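Local coordinates for rhamnogalacturonan endolyase YesW (Bacillus subtilis, PDB 2ZUX), which cleaves rhamnogalacturonan of plant cell wall pectin from within the chain by elimination, and requires calcium or manganese for activity, at residues L8-V13 with G29-S34; G19-S24 with S65-R70; L231-G236 with Y297-G302; L393-A398 with K402-V407. All coordinates share one frame; numbering follows the deposited sequence.

Interaction 1 of 4, residues L8-V13 with G29-S34; sequences LNRGLV and GTENAS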
loop_
_atom_site.group_PDB
_atom_site.type_symbol
_atom_site.label_atom_id
_atom_site.label_comp_id
_atom_site.label_asym_id
_atom_site.label_seq_id
_atom_site.Cartn_x
_atom_site.Cartn_y
_atom_site.Cartn_z
ATOM N N LEU A 8 -3.699 10.680 14.589
ATOM C CA LEU A 8 -2.866 9.579 15.052
ATOM C C LEU A 8 -2.376 9.838 16.460
ATOM O O LEU A 8 -2.134 10.991 16.846
ATOM C CB LEU A 8 -1.680 9.360 14.099
ATOM C CG LEU A 8 -2.031 8.848 12.692
ATOM C CD1 LEU A 8 -0.781 8.729 11.830
ATOM C CD2 LEU A 8 -2.792 7.515 12.712
ATOM N N ASN A 9 -2.242 8.766 17.236
ATOM C CA ASN A 9 -1.635 8.888 18.554
ATOM C C ASN A 9 -0.110 8.975 18.405
ATOM O O ASN A 9 0.400 9.098 17.291
ATOM C CB ASN A 9 -2.132 7.789 19.519
ATOM C CG ASN A 9 -1.535 6.411 19.244
ATOM O OD1 ASN A 9 -0.632 6.246 18.415
ATOM N ND2 ASN A 9 -2.033 5.408 19.969
ATOM N N ARG A 10 0.626 8.917 19.505
ATOM C CA ARG A 10 2.065 9.139 19.444
ATOM C C ARG A 10 2.808 8.009 18.723
ATOM O O ARG A 10 3.951 8.188 18.291
ATOM C CB ARG A 10 2.605 9.361 20.863
ATOM C CG ARG A 10 4.065 9.795 20.962
ATOM C CD ARG A 10 4.392 10.967 20.045
ATOM N NE ARG A 10 3.682 12.186 20.420
ATOM C CZ ARG A 10 3.684 13.315 19.714
ATOM N NH1 ARG A 10 4.354 13.394 18.569
ATOM N NH2 ARG A 10 3.019 14.374 20.157
ATOM N N GLY A 11 2.158 6.856 18.581
ATOM C CA GLY A 11 2.781 5.695 17.946
ATOM C C GLY A 11 3.999 5.207 18.709
ATOM O O GLY A 11 4.906 4.609 18.138
ATOM N N LEU A 12 4.025 5.467 20.015
ATOM C CA LEU A 12 5.171 5.118 20.845
ATOM C C LEU A 12 5.402 3.607 20.864
ATOM O O LEU A 12 4.460 2.836 21.053
ATOM C CB LEU A 12 4.988 5.668 22.269
ATOM C CG LEU A 12 6.152 5.489 23.240
ATOM C CD1 LEU A 12 7.375 6.250 22.767
ATOM C CD2 LEU A 12 5.733 5.969 24.622
ATOM N N VAL A 13 6.650 3.204 20.649
ATOM C CA VAL A 13 7.047 1.799 20.687
ATOM C C VAL A 13 8.370 1.674 21.446
ATOM O O VAL A 13 9.218 2.569 21.375
ATOM C CB VAL A 13 7.134 1.189 19.246
ATOM C CG1 VAL A 13 8.348 1.704 18.484
ATOM C CG2 VAL A 13 7.144 -0.329 19.291
ATOM N N GLY A 29 2.061 15.270 11.787
ATOM C CA GLY A 29 1.894 16.303 10.758
ATOM C C GLY A 29 1.309 17.604 11.267
ATOM O O GLY A 29 1.368 18.628 10.582
ATOM N N THR A 30 0.732 17.554 12.462
ATOM C CA THR A 30 0.148 18.728 13.107
ATOM C C THR A 30 1.175 19.489 13.951
ATOM O O THR A 30 0.857 20.545 14.518
ATOM C CB THR A 30 -1.035 18.327 14.007
ATOM O OG1 THR A 30 -0.604 17.315 14.923
ATOM C CG2 THR A 30 -2.206 17.806 13.172
ATOM N N GLU A 31 2.401 18.973 14.022
ATOM C CA GLU A 31 3.436 19.560 14.871
ATOM C C GLU A 31 4.437 20.386 14.074
ATOM O O GLU A 31 4.793 20.037 12.947
ATOM C CB GLU A 31 4.135 18.469 15.695
ATOM C CG GLU A 31 3.177 17.764 16.642
ATOM C CD GLU A 31 3.808 16.639 17.446
ATOM O OE1 GLU A 31 4.471 15.750 16.872
ATOM O OE2 GLU A 31 3.606 16.621 18.677
ATOM N N ASN A 32 4.866 21.495 14.674
ATOM C CA ASN A 32 5.856 22.397 14.086
ATOM C C ASN A 32 7.284 21.899 14.289
ATOM O O ASN A 32 7.538 21.057 15.153
ATOM C CB ASN A 32 5.714 23.800 14.692
ATOM C CG ASN A 32 4.477 24.535 14.197
ATOM O OD1 ASN A 32 4.017 24.328 13.072
ATOM N ND2 ASN A 32 3.943 25.416 15.035
ATOM N N ALA A 33 8.216 22.445 13.507
ATOM C CA ALA A 33 9.631 22.101 13.608
ATOM C C ALA A 33 10.218 22.406 14.985
ATOM O O ALA A 33 11.217 21.817 15.377
ATOM C CB ALA A 33 10.430 22.824 12.526
ATOM N N SER A 34 9.592 23.325 15.713
ATOM C CA SER A 34 10.095 23.742 17.019
ATOM C C SER A 34 9.717 22.800 18.165
ATOM O O SER A 34 10.155 22.995 19.300
ATOM C CB SER A 34 9.629 25.164 17.335
ATOM O OG SER A 34 8.219 25.250 17.303
#
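Arg10 and Glu31 meet end-on in a two-pronged salt bridge. Arg10 NH1 donates to Glu31 OE1 at 2.9 Å, and Arg10 NH2 donates to Glu31 OE2 at 2.8 Å. The first bond is nearly straight. Both carboxylate oxygens are met on their syn side and lie in or close to the guanidinium plane. The fit is not quite flat, since the two planes are turned 25° against each other. The two side chains approach from opposite directions. Arg10 bends at chi2 (50°) and chi3 (65°), which carries the guanidinium to Glu31, whereas Glu31 runs straight on beyond CG. Each partner has a further hold: Arg10 NH1 also donates to Arg26 O, and Glu31 OE1 also accepts from Leu28 N. These second bonds help to fix the rotation of both groups. An alanine at Arg10 would remove both prongs and is likely to leave the Glu31 carboxylate without its charged mate and freer to turn. One step out, Asn9 OD1 accepts from Gly11 N at 2.9 Å, an Asx turn that shapes the loop carrying Arg10. Glu82 binds Arg10 N. The contact joins the loop between strands 3-4 and 13-17 to the loop between strands 20-24 and 36-41. Both side chains rest on Phe37 of strand 36-41 and Ala71 of strand 66-73.

Interaction 2 of 4, residues G19-S24 with S65-R70; sequences GGIFVS and STYTVR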
loop_
_atom_site.group_PDB
_atom_site.type_symbol
_atom_site.label_atom_id
_atom_site.label_comp_id
_atom_site.label_asym_id
_atom_site.label_seq_id
_atom_site.Cartn_x
_atom_site.Cartn_y
_atom_site.Cartn_z
ATOM N N GLY A 19 21.663 -3.505 23.744
ATOM C CA GLY A 19 22.223 -2.228 24.196
ATOM C C GLY A 19 21.267 -1.373 25.008
ATOM O O GLY A 19 21.549 -0.200 25.279
ATOM N N GLY A 20 20.144 -1.958 25.406
ATOM C CA GLY A 20 19.115 -1.242 26.150
ATOM C C GLY A 20 17.789 -1.235 25.414
ATOM O O GLY A 20 17.593 -1.984 24.451
ATOM N N ILE A 21 16.869 -0.397 25.874
ATOM C CA ILE A 21 15.539 -0.331 25.285
ATOM C C ILE A 21 15.505 0.734 24.192
ATOM O O ILE A 21 15.740 1.913 24.455
ATOM C CB ILE A 21 14.456 -0.046 26.354
ATOM C CG1 ILE A 21 14.583 -1.024 27.538
ATOM C CG2 ILE A 21 13.055 -0.062 25.739
ATOM C CD1 ILE A 21 14.517 -2.507 27.171
ATOM N N PHE A 22 15.249 0.302 22.960
ATOM C CA PHE A 22 15.075 1.232 21.851
ATOM C C PHE A 22 13.648 1.755 21.840
ATOM O O PHE A 22 12.698 0.980 21.795
ATOM C CB PHE A 22 15.415 0.566 20.519
ATOM C CG PHE A 22 15.237 1.471 19.338
ATOM C CD1 PHE A 22 16.284 2.267 18.892
ATOM C CD2 PHE A 22 14.014 1.541 18.682
ATOM C CE1 PHE A 22 16.109 3.113 17.796
ATOM C CE2 PHE A 22 13.841 2.386 17.595
ATOM C CZ PHE A 22 14.889 3.168 17.157
ATOM N N VAL A 23 13.514 3.078 21.873
ATOM C CA VAL A 23 12.213 3.739 21.908
ATOM C C VAL A 23 12.090 4.639 20.678
ATOM O O VAL A 23 13.009 5.388 20.365
ATOM C CB VAL A 23 12.048 4.593 23.207
ATOM C CG1 VAL A 23 10.675 5.218 23.293
ATOM C CG2 VAL A 23 12.318 3.749 24.463
ATOM N N SER A 24 10.972 4.557 19.963
ATOM C CA SER A 24 10.720 5.505 18.872
ATOM C C SER A 24 9.252 5.886 18.813
ATOM O O SER A 24 8.382 5.200 19.361
ATOM C CB SER A 24 11.277 5.036 17.511
ATOM O OG SER A 24 10.386 4.171 16.819
ATOM N N SER A 65 9.691 -2.422 32.035
ATOM C CA SER A 65 9.523 -0.964 31.990
ATOM C C SER A 65 8.361 -0.521 31.099
ATOM O O SER A 65 7.988 -1.220 30.154
ATOM C CB SER A 65 10.817 -0.294 31.519
ATOM O OG SER A 65 11.906 -0.609 32.372
ATOM N N THR A 66 7.774 0.630 31.417
ATOM C CA THR A 66 6.796 1.262 30.532
ATOM C C THR A 66 7.246 2.684 30.226
ATOM O O THR A 66 7.904 3.335 31.048
ATOM C CB THR A 66 5.356 1.275 31.104
ATOM O OG1 THR A 66 5.300 2.114 32.260
ATOM C CG2 THR A 66 4.886 -0.133 31.473
ATOM N N TYR A 67 6.893 3.158 29.037
ATOM C CA TYR A 67 7.356 4.453 28.559
ATOM C C TYR A 67 6.220 5.368 28.152
ATOM O O TYR A 67 5.164 4.913 27.711
ATOM C CB TYR A 67 8.315 4.259 27.378
ATOM C CG TYR A 67 9.607 3.589 27.772
ATOM C CD1 TYR A 67 10.737 4.344 28.083
ATOM C CD2 TYR A 67 9.693 2.198 27.861
ATOM C CE1 TYR A 67 11.921 3.732 28.461
ATOM C CE2 TYR A 67 10.866 1.578 28.238
ATOM C CZ TYR A 67 11.977 2.349 28.539
ATOM O OH TYR A 67 13.141 1.732 28.909
ATOM N N THR A 68 6.450 6.667 28.334
ATOM C CA THR A 68 5.607 7.711 27.779
ATOM C C THR A 68 6.532 8.775 27.210
ATOM O O THR A 68 7.712 8.843 27.564
ATOM C CB THR A 68 4.674 8.354 28.830
ATOM O OG1 THR A 68 5.449 8.810 29.947
ATOM C CG2 THR A 68 3.609 7.363 29.306
ATOM N N VAL A 69 5.986 9.580 26.308
ATOM C CA VAL A 69 6.679 10.741 25.783
ATOM C C VAL A 69 5.788 11.963 25.979
ATOM O O VAL A 69 4.562 11.860 25.921
ATOM C CB VAL A 69 7.078 10.532 24.296
ATOM C CG1 VAL A 69 7.369 11.858 23.597
ATOM C CG2 VAL A 69 8.279 9.597 24.205
ATOM N N ARG A 70 6.408 13.109 26.246
ATOM C CA ARG A 70 5.688 14.371 26.344
ATOM C C ARG A 70 6.302 15.354 25.363
ATOM O O ARG A 70 7.518 15.571 25.381
ATOM C CB ARG A 70 5.755 14.936 27.769
ATOM C CG ARG A 70 5.174 14.014 28.833
ATOM C CD ARG A 70 5.139 14.680 30.203
ATOM N NE ARG A 70 5.079 13.683 31.269
ATOM C CZ ARG A 70 5.369 13.912 32.549
ATOM N NH1 ARG A 70 5.747 15.120 32.952
ATOM N NH2 ARG A 70 5.279 12.923 33.431
#
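Tyr67 reaches across to Ile21 and Val23 with its ring and its hydroxyl end. Val23 CG2 lies over one ring face, 4.1 Å from the Tyr67 ring centroid and 15° off the normal. This is a CH-pi contact, shifted toward the CD1 and CE1 rim. Ile21 meets the hydroxyl end, where Ile21 CG2 is 3.7 Å from Tyr67 CE2 and Ile21 CB is 3.4 Å from Tyr67 OH. With chi1 at -67°, Tyr67 CG stands opposite the carbonyl carbon, and the ring extends toward strand 20-24. Both aliphatic side chains cross the tyrosine at a slant. The buried hydroxyl is hydrogen-bonded to Asp58 OD2, which anchors the far end of the ring. A serine in place of Tyr67 would take the ring away and would probably open a gap beside Ile21 and Val23, with Asp58 left without this partner. Ile21, Val23 and Tyr67 all point inward, while Phe22 and Thr68 point away. The two strands are not paired with each other here: the alpha carbons of Val23 and Tyr67 are 8.3 Å apart. Such facing apolar side chains are consistent with the core of a curled, sandwich-like beta domain, as in the E-set clan to which this region belongs.

Interaction 3 of 4, residues L231-G236 with Y297-G302; sequences LTVFQG and YNFRDG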
loop_
_atom_site.group_PDB
_atom_site.type_symbol
_atom_site.label_atom_id
_atom_site.label_comp_id
_atom_site.label_asym_id
_atom_site.label_seq_id
_atom_site.Cartn_x
_atom_site.Cartn_y
_atom_site.Cartn_z
ATOM N N LEU A 231 -20.924 -3.156 -5.181
ATOM C CA LEU A 231 -19.889 -2.424 -4.459
ATOM C C LEU A 231 -20.436 -2.167 -3.066
ATOM O O LEU A 231 -21.526 -1.604 -2.936
ATOM C CB LEU A 231 -19.586 -1.098 -5.158
ATOM C CG LEU A 231 -18.534 -0.211 -4.486
ATOM C CD1 LEU A 231 -17.171 -0.919 -4.397
ATOM C CD2 LEU A 231 -18.405 1.106 -5.227
ATOM N N THR A 232 -19.701 -2.593 -2.036
ATOM C CA THR A 232 -20.143 -2.414 -0.650
ATOM C C THR A 232 -19.129 -1.624 0.154
ATOM O O THR A 232 -17.913 -1.824 0.030
ATOM C CB THR A 232 -20.388 -3.774 0.040
ATOM O OG1 THR A 232 -21.369 -4.508 -0.705
ATOM C CG2 THR A 232 -20.905 -3.586 1.462
ATOM N N VAL A 233 -19.653 -0.720 0.976
ATOM C CA VAL A 233 -18.874 -0.078 2.026
ATOM C C VAL A 233 -19.287 -0.735 3.342
ATOM O O VAL A 233 -20.478 -0.755 3.687
ATOM C CB VAL A 233 -19.127 1.441 2.089
ATOM C CG1 VAL A 233 -18.291 2.090 3.186
ATOM C CG2 VAL A 233 -18.839 2.097 0.746
ATOM N N PHE A 234 -18.309 -1.285 4.060
ATOM C CA PHE A 234 -18.518 -1.950 5.340
ATOM C C PHE A 234 -17.992 -1.067 6.465
ATOM O O PHE A 234 -16.954 -0.410 6.324
ATOM C CB PHE A 234 -17.750 -3.276 5.402
ATOM C CG PHE A 234 -18.184 -4.317 4.393
ATOM C CD1 PHE A 234 -19.221 -5.199 4.683
ATOM C CD2 PHE A 234 -17.514 -4.448 3.181
ATOM C CE1 PHE A 234 -19.596 -6.187 3.778
ATOM C CE2 PHE A 234 -17.885 -5.428 2.268
ATOM C CZ PHE A 234 -18.928 -6.300 2.562
ATOM N N GLN A 235 -18.684 -1.090 7.599
ATOM C CA GLN A 235 -18.247 -0.385 8.794
ATOM C C GLN A 235 -16.941 -0.998 9.289
ATOM O O GLN A 235 -16.836 -2.213 9.425
ATOM C CB GLN A 235 -19.334 -0.486 9.868
ATOM C CG GLN A 235 -19.055 0.326 11.118
ATOM C CD GLN A 235 -20.234 0.340 12.065
ATOM O OE1 GLN A 235 -20.834 -0.696 12.348
ATOM N NE2 GLN A 235 -20.576 1.522 12.555
ATOM N N GLY A 236 -15.939 -0.159 9.542
ATOM C CA GLY A 236 -14.625 -0.660 9.922
ATOM C C GLY A 236 -14.575 -1.420 11.233
ATOM O O GLY A 236 -13.815 -2.372 11.372
ATOM N N TYR A 297 -16.175 7.279 -6.845
ATOM C CA TYR A 297 -17.290 7.370 -5.910
ATOM C C TYR A 297 -16.913 8.191 -4.688
ATOM O O TYR A 297 -15.745 8.246 -4.304
ATOM C CB TYR A 297 -17.673 5.984 -5.386
ATOM C CG TYR A 297 -18.029 4.940 -6.414
ATOM C CD1 TYR A 297 -19.357 4.671 -6.714
ATOM C CD2 TYR A 297 -17.039 4.187 -7.053
ATOM C CE1 TYR A 297 -19.697 3.692 -7.637
ATOM C CE2 TYR A 297 -17.371 3.203 -7.974
ATOM C CZ TYR A 297 -18.705 2.965 -8.261
ATOM O OH TYR A 297 -19.035 1.986 -9.167
ATOM N N ASN A 298 -17.921 8.794 -4.061
ATOM C CA ASN A 298 -17.787 9.294 -2.702
ATOM C C ASN A 298 -18.644 8.474 -1.752
ATOM O O ASN A 298 -19.689 7.947 -2.144
ATOM C CB ASN A 298 -18.179 10.776 -2.616
ATOM C CG ASN A 298 -17.049 11.690 -3.006
ATOM O OD1 ASN A 298 -15.887 11.295 -2.968
ATOM N ND2 ASN A 298 -17.377 12.924 -3.374
ATOM N N PHE A 299 -18.178 8.338 -0.515
ATOM C CA PHE A 299 -19.019 7.850 0.565
ATOM C C PHE A 299 -19.001 8.907 1.654
ATOM O O PHE A 299 -18.017 9.065 2.371
ATOM C CB PHE A 299 -18.560 6.488 1.102
ATOM C CG PHE A 299 -19.366 6.014 2.278
ATOM C CD1 PHE A 299 -20.687 5.596 2.109
ATOM C CD2 PHE A 299 -18.824 6.013 3.557
ATOM C CE1 PHE A 299 -21.451 5.179 3.200
ATOM C CE2 PHE A 299 -19.585 5.598 4.654
ATOM C CZ PHE A 299 -20.896 5.176 4.468
ATOM N N ARG A 300 -20.090 9.666 1.728
ATOM C CA ARG A 300 -20.188 10.821 2.607
ATOM C C ARG A 300 -21.638 10.970 3.019
ATOM O O ARG A 300 -22.537 10.645 2.246
ATOM C CB ARG A 300 -19.721 12.087 1.880
ATOM C CG ARG A 300 -18.243 12.065 1.479
ATOM C CD ARG A 300 -17.835 13.260 0.641
ATOM N NE ARG A 300 -16.524 13.013 0.040
ATOM C CZ ARG A 300 -15.802 13.920 -0.611
ATOM N NH1 ARG A 300 -16.242 15.172 -0.729
ATOM N NH2 ARG A 300 -14.627 13.587 -1.135
ATOM N N ASP A 301 -21.859 11.444 4.242
ATOM C CA ASP A 301 -23.221 11.700 4.747
ATOM C C ASP A 301 -24.104 10.455 4.637
ATOM O O ASP A 301 -25.302 10.551 4.340
ATOM C CB ASP A 301 -23.863 12.880 3.998
ATOM C CG ASP A 301 -22.904 14.041 3.799
ATOM O OD1 ASP A 301 -22.487 14.655 4.804
ATOM O OD2 ASP A 301 -22.562 14.337 2.631
ATOM N N GLY A 302 -23.499 9.290 4.854
ATOM C CA GLY A 302 -24.204 8.016 4.806
ATOM C C GLY A 302 -24.595 7.519 3.427
ATOM O O GLY A 302 -25.288 6.508 3.312
#
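Leu231 sets one methyl squarely on the ring of Tyr297. Leu231 CD2 is 3.5 Å from the Tyr297 ring centroid and 11° off its normal, so the methyl sits over the middle of the face. This is a close CH-pi contact, and the CD2 branch makes it alone. The two side chains come from opposite directions. Leu231 chi1 is 179°, which sends the branched end outward from strand 230-235 to the ring. Beyond the ring, Tyr297 OH is hydrogen-bonded to Glu248 O, which ties down its polar end.

Val233 repeats the theme two residues on. Val233 CG1 lies over the centre of the Phe299 ring, 4.0 Å from its centroid and 10° off the normal. Val233 CG2 is near the same ring, 4.2 Å from Phe299 CD1. The strands stay well apart, with the alpha carbons of Val233 and Phe299 8.1 Å from each other. Met284 of strand 281-286 touches both Leu231 and Tyr297, and Val243 of strand 241-246 touches both Val233 and Phe299, which is also close to the calcium ligand Asp187.

Each strand is the third of a four-stranded antiparallel sheet, and the two sheets follow one another in the chain. Every second side chain of one strand, Leu231 and Val233, lies on a ring of the other, Tyr297 and Phe299. The arrangement is that of neighbouring blades packed face to face in a beta-propeller.

Interaction 4 of 4, residues L393-A398 with K402-V407; sequences LSFRDA and KILWGV
Phe395 and Trp405 are brought together by different first torsions. With chi1 at 61°, Trp405 CG lies between the backbone N and the carbonyl carbon, which brings the indole back over Phe395. Phe395 CG is opposite its own N (chi1 -171°). Phe395 CB then lies over the five-membered ring of Trp405, 3.5 Å from its centroid. In return, Trp405 NE1 lies over one face of the phenyl ring, toward the rim and 3.3 Å from Phe395 CG. The planes are only 16° apart, but the rings are slid so far that they barely overlap. Leu404 CD1 comes to the edge of the phenyl ring, 3.9 Å from Phe395 CE2. On the same side of the sheet, Leu393 and Val407 run side by side, and Leu393 CD1 touches the six-membered part of the indole. On the other face, Ile403 CD1 meets Arg396 CB.

The backbones pair as an antiparallel hairpin with a classic beta bulge. Leu404 and Trp405 both face Phe395, and Phe395 O accepts from Leu404 N at 2.8 Å and from Trp405 N at 3.2 Å. Phe395 N donates to Trp405 O at 2.9 Å. Past the bulge, Asp397 N donates to Lys402 O, also at 2.9 Å.

The polar ends find partners outside the hairpin: Asp397 in Arg375, Arg396 in Gly344 O and the Trp405 N-H in Ala439 O. The chemistry thus divides in two. Backbone bonds fix the register and its one-residue shift, while Leu393, Phe395, Trp405 and Val407 cover one face of the hairpin.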
loop_
_atom_site.group_PDB
_atom_site.type_symbol
_atom_site.label_atom_id
_atom_site.label_comp_id
_atom_site.label_asym_id
_atom_site.label_seq_id
_atom_site.Cartn_x
_atom_site.Cartn_y
_atom_site.Cartn_z
ATOM N N LEU A 393 11.683 0.026 -20.306
ATOM C CA LEU A 393 11.617 0.822 -19.087
ATOM C C LEU A 393 11.533 2.273 -19.504
ATOM O O LEU A 393 12.243 2.713 -20.412
ATOM C CB LEU A 393 12.798 0.541 -18.151
ATOM C CG LEU A 393 14.215 0.397 -18.707
ATOM C CD1 LEU A 393 15.253 0.865 -17.703
ATOM C CD2 LEU A 393 14.501 -1.053 -19.130
ATOM N N SER A 394 10.631 3.004 -18.861
ATOM C CA SER A 394 10.382 4.385 -19.231
ATOM C C SER A 394 10.381 5.250 -17.984
ATOM O O SER A 394 9.924 4.836 -16.918
ATOM C CB SER A 394 9.070 4.530 -20.011
ATOM O OG SER A 394 7.940 4.148 -19.243
ATOM N N PHE A 395 10.917 6.457 -18.126
ATOM C CA PHE A 395 11.027 7.409 -17.033
ATOM C C PHE A 395 10.440 8.715 -17.560
ATOM O O PHE A 395 10.965 9.296 -18.521
ATOM C CB PHE A 395 12.499 7.555 -16.647
ATOM C CG PHE A 395 12.743 8.359 -15.389
ATOM C CD1 PHE A 395 13.081 7.728 -14.189
ATOM C CD2 PHE A 395 12.706 9.750 -15.415
ATOM C CE1 PHE A 395 13.333 8.476 -13.030
ATOM C CE2 PHE A 395 12.946 10.496 -14.272
ATOM C CZ PHE A 395 13.266 9.858 -13.073
ATOM N N ARG A 396 9.323 9.147 -16.978
ATOM C CA ARG A 396 8.541 10.216 -17.586
ATOM C C ARG A 396 8.117 11.301 -16.612
ATOM O O ARG A 396 8.098 11.103 -15.393
ATOM C CB ARG A 396 7.300 9.629 -18.254
ATOM C CG ARG A 396 6.159 9.278 -17.282
ATOM C CD ARG A 396 5.059 8.594 -18.040
ATOM N NE ARG A 396 3.781 8.411 -17.351
ATOM C CZ ARG A 396 3.267 7.226 -17.004
ATOM N NH1 ARG A 396 3.953 6.098 -17.166
ATOM N NH2 ARG A 396 2.056 7.167 -16.473
ATOM N N ASP A 397 7.753 12.444 -17.192
ATOM C CA ASP A 397 7.096 13.521 -16.481
ATOM C C ASP A 397 5.708 13.015 -16.075
ATOM O O ASP A 397 4.913 12.639 -16.926
ATOM C CB ASP A 397 6.997 14.720 -17.431
ATOM C CG ASP A 397 6.379 15.945 -16.792
ATOM O OD1 ASP A 397 5.276 15.851 -16.215
ATOM O OD2 ASP A 397 6.983 17.030 -16.926
ATOM N N ALA A 398 5.421 13.000 -14.772
ATOM C CA ALA A 398 4.159 12.429 -14.289
ATOM C C ALA A 398 2.920 13.168 -14.804
ATOM O O ALA A 398 1.871 12.560 -15.026
ATOM C CB ALA A 398 4.146 12.371 -12.767
ATOM N N LYS A 402 5.470 13.184 -20.923
ATOM C CA LYS A 402 6.656 13.293 -21.767
ATOM C C LYS A 402 7.709 12.314 -21.273
ATOM O O LYS A 402 8.061 12.306 -20.093
ATOM C CB LYS A 402 7.217 14.717 -21.734
ATOM C CG LYS A 402 8.531 14.894 -22.511
ATOM C CD LYS A 402 9.025 16.339 -22.481
ATOM C CE LYS A 402 10.307 16.530 -23.291
ATOM N NZ LYS A 402 10.235 15.929 -24.655
ATOM N N ILE A 403 8.228 11.496 -22.182
ATOM C CA ILE A 403 9.314 10.590 -21.839
ATOM C C ILE A 403 10.600 11.397 -21.656
ATOM O O ILE A 403 11.047 12.088 -22.573
ATOM C CB ILE A 403 9.504 9.481 -22.911
ATOM C CG1 ILE A 403 8.193 8.724 -23.173
ATOM C CG2 ILE A 403 10.622 8.522 -22.499
ATOM C CD1 ILE A 403 7.589 8.023 -21.964
ATOM N N LEU A 404 11.172 11.334 -20.458
ATOM C CA LEU A 404 12.438 12.007 -20.179
ATOM C C LEU A 404 13.585 11.146 -20.677
ATOM O O LEU A 404 14.534 11.646 -21.289
ATOM C CB LEU A 404 12.566 12.320 -18.690
ATOM C CG LEU A 404 11.393 13.158 -18.181
ATOM C CD1 LEU A 404 11.344 13.176 -16.667
ATOM C CD2 LEU A 404 11.467 14.574 -18.727
ATOM N N TRP A 405 13.487 9.845 -20.433
ATOM C CA TRP A 405 14.392 8.869 -21.023
ATOM C C TRP A 405 13.757 7.491 -20.951
ATOM O O TRP A 405 12.847 7.256 -20.150
ATOM C CB TRP A 405 15.775 8.884 -20.361
ATOM C CG TRP A 405 15.782 8.557 -18.891
ATOM C CD1 TRP A 405 15.639 9.439 -17.853
ATOM C CD2 TRP A 405 15.956 7.263 -18.298
ATOM N NE1 TRP A 405 15.721 8.774 -16.653
ATOM C CE2 TRP A 405 15.900 7.437 -16.898
ATOM C CE3 TRP A 405 16.160 5.975 -18.813
ATOM C CZ2 TRP A 405 16.050 6.373 -16.005
ATOM C CZ3 TRP A 405 16.305 4.915 -17.926
ATOM C CH2 TRP A 405 16.246 5.122 -16.536
ATOM N N GLY A 406 14.207 6.600 -21.822
ATOM C CA GLY A 406 13.743 5.226 -21.832
ATOM C C GLY A 406 14.802 4.346 -22.452
ATOM O O GLY A 406 15.711 4.841 -23.137
ATOM N N VAL A 407 14.693 3.044 -22.217
ATOM C CA VAL A 407 15.630 2.076 -22.778
ATOM C C VAL A 407 14.855 0.921 -23.413
ATOM O O VAL A 407 13.993 0.311 -22.774
ATOM C CB VAL A 407 16.608 1.532 -21.698
ATOM C CG1 VAL A 407 17.573 0.515 -22.301
ATOM C CG2 VAL A 407 17.391 2.674 -21.048
#

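From the N terminus, the segments of interactions 1 and 2 alternate, so these two contacts cross. Interaction 1 closes a 15-residue connection that holds most of strand 13-17 and all of strand 20-24. Interaction 2 then closes a 40-residue one that holds strands 36-41, 44-45 and 55-58. They touch directly: Val13 N is 2.9 Å from Ser24 O, a probable hydrogen bond, and Leu12 packs on Val23. Both lie within the N-terminal beta-sheet domain and tie its loops and strands to one another. Interactions 3 and 4 follow in series within the C-terminal propeller region. Interaction 3 spans 60 residues and joins two sheets. Interaction 4 closes a hairpin over three residues inside one sheet. Their centres are about 37 Å apart.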